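Local coordinates for protein calmodulin, putative (Toxoplasma gondii, PDB 6TJ6) that probably binds calcium through EF-hand motifs and associates with other protein chains, consistent with a light-chain role, at residues 9-14 with 32-37. Numbering follows the deposited sequence.
Sequences REAFAL and IRSCGV
Ala11 meets Ser34 and Cys35 through a single methyl group, its CB, which lies 3.6 Å from Ser34 OG and 3.6 Å from Cys35 SG. The CA atoms of Ala11 and Ser34 make the nearest CA approach of the two segments, 6.9 Å, and the methyl together with the short Ser34 and Cys35 side chains fills it. Helix 7-15 thus meets the C-terminal part of helix 26-34, the entering and exiting helices of the first EF-hand. OG and SG come to the methyl from one side, about 68° apart at CB. In Ser34, OG sits between the backbone N and the carbonyl carbon (chi1 77°) and hydrogen-bonds back to Ala31 O, so its polar end is satisfied locally while it also touches the methyl. Cys35 SG, anti to its carbonyl carbon at chi1 -60°, reaches the same methyl, and its side chain also touches Met60, so the contact extends to helix 53-64. Two i to i-3 backbone bonds form a tight turn here, Cys35 N to Ile32 O at 3.0 Å and Gly36 N to Arg33 O at 2.9 Å. Asp16, a residue seen to bind calcium in this protein although none is bound to this chain here, is about 9 Å from Ala11, side chain to side chain. With 82 Å² buried, the join rests on van der Waals packing of one methyl against OG and SG, and no hydrogen bond across the segments fixes their relative position.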
ATOM      1  N   ARG A   9       1.093   1.202 -10.870  1.00 47.23           N
ATOM      2  CA  ARG A   9       1.616   0.250  -9.895  1.00 49.90           C
ATOM      3  C   ARG A   9       0.865   0.349  -8.573  1.00 47.03           C
ATOM      4  O   ARG A   9       0.521  -0.675  -7.959  1.00 51.66           O
ATOM      5  CB  ARG A   9       3.115   0.495  -9.692  1.00 52.67           C
ATOM      6  CG  ARG A   9       3.785  -0.438  -8.698  1.00 58.70           C
ATOM      7  CD  ARG A   9       5.305  -0.317  -8.752  1.00 70.05           C
ATOM      8  NE  ARG A   9       5.927  -1.461  -9.416  1.00 80.35           N
ATOM      9  CZ  ARG A   9       6.607  -1.393 -10.555  1.00 78.39           C
ATOM     10  NH1 ARG A   9       7.135  -2.490 -11.081  1.00 75.78           N
ATOM     11  NH2 ARG A   9       6.770  -0.226 -11.165  1.00 86.54           N
ATOM     12  N   GLU A  10       0.583   1.575  -8.129  1.00 51.66           N
ATOM     13  CA  GLU A  10      -0.187   1.758  -6.906  1.00 48.02           C
ATOM     14  C   GLU A  10      -1.599   1.206  -7.050  1.00 55.10           C
ATOM     15  O   GLU A  10      -2.139   0.628  -6.105  1.00 48.73           O
ATOM     16  CB  GLU A  10      -0.233   3.235  -6.526  1.00 55.39           C
ATOM     17  CG  GLU A  10      -0.810   3.482  -5.148  1.00 64.89           C
ATOM     18  CD  GLU A  10      -1.075   4.945  -4.887  1.00 77.18           C
ATOM     19  OE1 GLU A  10      -1.939   5.526  -5.578  0.50 76.31           O
ATOM     20  OE2 GLU A  10      -0.414   5.515  -3.996  0.50 78.91           O
ATOM     21  N   ALA A  11      -2.216   1.378  -8.222  1.00 52.77           N
ATOM     22  CA  ALA A  11      -3.555   0.834  -8.428  1.00 50.47           C
ATOM     23  C   ALA A  11      -3.548  -0.685  -8.333  1.00 43.17           C
ATOM     24  O   ALA A  11      -4.449  -1.285  -7.725  1.00 48.74           O
ATOM     25  CB  ALA A  11      -4.103   1.287  -9.780  1.00 51.79           C
ATOM     26  N   PHE A  12      -2.535  -1.323  -8.924  1.00 44.60           N
ATOM     27  CA  PHE A  12      -2.402  -2.770  -8.777  1.00 41.92           C
ATOM     28  C   PHE A  12      -2.299  -3.156  -7.306  1.00 48.18           C
ATOM     29  O   PHE A  12      -3.015  -4.048  -6.833  1.00 49.10           O
ATOM     30  CB  PHE A  12      -1.191  -3.288  -9.554  1.00 40.46           C
ATOM     31  CG  PHE A  12      -1.149  -4.789  -9.666  1.00 47.75           C
ATOM     32  CD1 PHE A  12      -1.831  -5.435 -10.684  1.00 47.18           C
ATOM     33  CD2 PHE A  12      -0.446  -5.553  -8.745  1.00 51.99           C
ATOM     34  CE1 PHE A  12      -1.809  -6.816 -10.788  1.00 53.81           C
ATOM     35  CE2 PHE A  12      -0.417  -6.937  -8.842  1.00 50.21           C
ATOM     36  CZ  PHE A  12      -1.101  -7.570  -9.865  1.00 53.99           C
ATOM     37  N   ALA A  13      -1.421  -2.479  -6.562  1.00 49.52           N
ATOM     38  CA  ALA A  13      -1.258  -2.800  -5.144  1.00 48.41           C
ATOM     39  C   ALA A  13      -2.545  -2.573  -4.356  1.00 51.99           C
ATOM     40  O   ALA A  13      -2.830  -3.311  -3.404  1.00 54.98           O
ATOM     41  CB  ALA A  13      -0.119  -1.977  -4.545  1.00 48.80           C
ATOM     42  N   LEU A  14      -3.339  -1.576  -4.745  1.00 49.30           N
ATOM     43  CA  LEU A  14      -4.530  -1.219  -3.982  1.00 51.94           C
ATOM     44  C   LEU A  14      -5.700  -2.146  -4.265  1.00 56.80           C
ATOM     45  O   LEU A  14      -6.538  -2.354  -3.381  1.00 50.78           O
ATOM     46  CB  LEU A  14      -4.939   0.226  -4.276  1.00 51.80           C
ATOM     47  CG  LEU A  14      -4.010   1.325  -3.753  1.00 55.76           C
ATOM     48  CD1 LEU A  14      -4.444   2.692  -4.263  1.00 56.55           C
ATOM     49  CD2 LEU A  14      -3.957   1.301  -2.240  1.00 49.31           C
ATOM     50  N   ILE A  32      -8.544  -0.758 -13.341  1.00 47.09           N
ATOM     51  CA  ILE A  32      -8.441   0.009 -14.576  1.00 50.78           C
ATOM     52  C   ILE A  32      -9.176   1.333 -14.426  1.00 52.04           C
ATOM     53  O   ILE A  32      -8.602   2.412 -14.635  1.00 44.82           O
ATOM     54  CB  ILE A  32      -8.971  -0.813 -15.764  1.00 56.75           C
ATOM     55  CG1 ILE A  32      -8.112  -2.065 -15.951  1.00 50.39           C
ATOM     56  CG2 ILE A  32      -8.980   0.021 -17.030  1.00 51.59           C
ATOM     57  CD1 ILE A  32      -8.661  -3.053 -16.963  1.00 50.68           C
ATOM     58  N   ARG A  33     -10.439   1.275 -13.990  1.00 43.88           N
ATOM     59  CA  ARG A  33     -11.211   2.504 -13.874  1.00 48.68           C
ATOM     60  C   ARG A  33     -10.611   3.442 -12.842  1.00 51.57           C
ATOM     61  O   ARG A  33     -10.757   4.665 -12.960  1.00 48.37           O
ATOM     62  CB  ARG A  33     -12.669   2.187 -13.528  1.00 52.40           C
ATOM     63  CG  ARG A  33     -13.411   1.446 -14.627  1.00 51.86           C
ATOM     64  CD  ARG A  33     -14.922   1.552 -14.463  1.00 53.62           C
ATOM     65  NE  ARG A  33     -15.631   0.995 -15.613  1.00 60.25           N
ATOM     66  CZ  ARG A  33     -16.505  -0.003 -15.546  1.00 65.94           C
ATOM     67  NH1 ARG A  33     -16.803  -0.556 -14.377  1.00 64.68           N
ATOM     68  NH2 ARG A  33     -17.090  -0.443 -16.652  1.00 68.12           N
ATOM     69  N   SER A  34      -9.901   2.902 -11.847  1.00 48.65           N
ATOM     70  CA  SER A  34      -9.317   3.770 -10.833  1.00 54.34           C
ATOM     71  C   SER A  34      -8.238   4.676 -11.410  1.00 57.22           C
ATOM     72  O   SER A  34      -7.938   5.717 -10.814  1.00 53.87           O
ATOM     73  CB  SER A  34      -8.745   2.943  -9.680  1.00 54.49           C
ATOM     74  OG  SER A  34      -7.505   2.351 -10.030  1.00 51.96           O
ATOM     75  N   CYS A  35      -7.664   4.319 -12.557  1.00 43.67           N
ATOM     76  CA  CYS A  35      -6.676   5.166 -13.208  1.00 46.62           C
ATOM     77  C   CYS A  35      -7.300   6.113 -14.225  1.00 56.90           C
ATOM     78  O   CYS A  35      -6.569   6.751 -14.991  1.00 54.72           O
ATOM     79  CB  CYS A  35      -5.603   4.303 -13.874  1.00 47.96           C
ATOM     80  SG  CYS A  35      -4.711   3.234 -12.715  1.00 51.58           S
ATOM     81  N   GLY A  36      -8.627   6.216 -14.249  1.00 56.91           N
ATOM     82  CA  GLY A  36      -9.318   7.102 -15.160  1.00 51.25           C
ATOM     83  C   GLY A  36      -9.591   6.540 -16.535  1.00 52.25           C
ATOM     84  O   GLY A  36      -9.895   7.312 -17.451  1.00 51.91           O
ATOM     85  N   VAL A  37      -9.495   5.226 -16.718  1.00 46.58           N
ATOM     86  CA  VAL A  37      -9.732   4.592 -18.009  1.00 50.96           C
ATOM     87  C   VAL A  37     -11.093   3.912 -17.987  1.00 57.12           C
ATOM     88  O   VAL A  37     -11.387   3.113 -17.089  1.00 53.59           O
ATOM     89  CB  VAL A  37      -8.619   3.585 -18.349  1.00 54.61           C
ATOM     90  CG1 VAL A  37      -8.954   2.847 -19.635  1.00 56.59           C
ATOM     91  CG2 VAL A  37      -7.281   4.302 -18.476  1.00 54.05           C
TER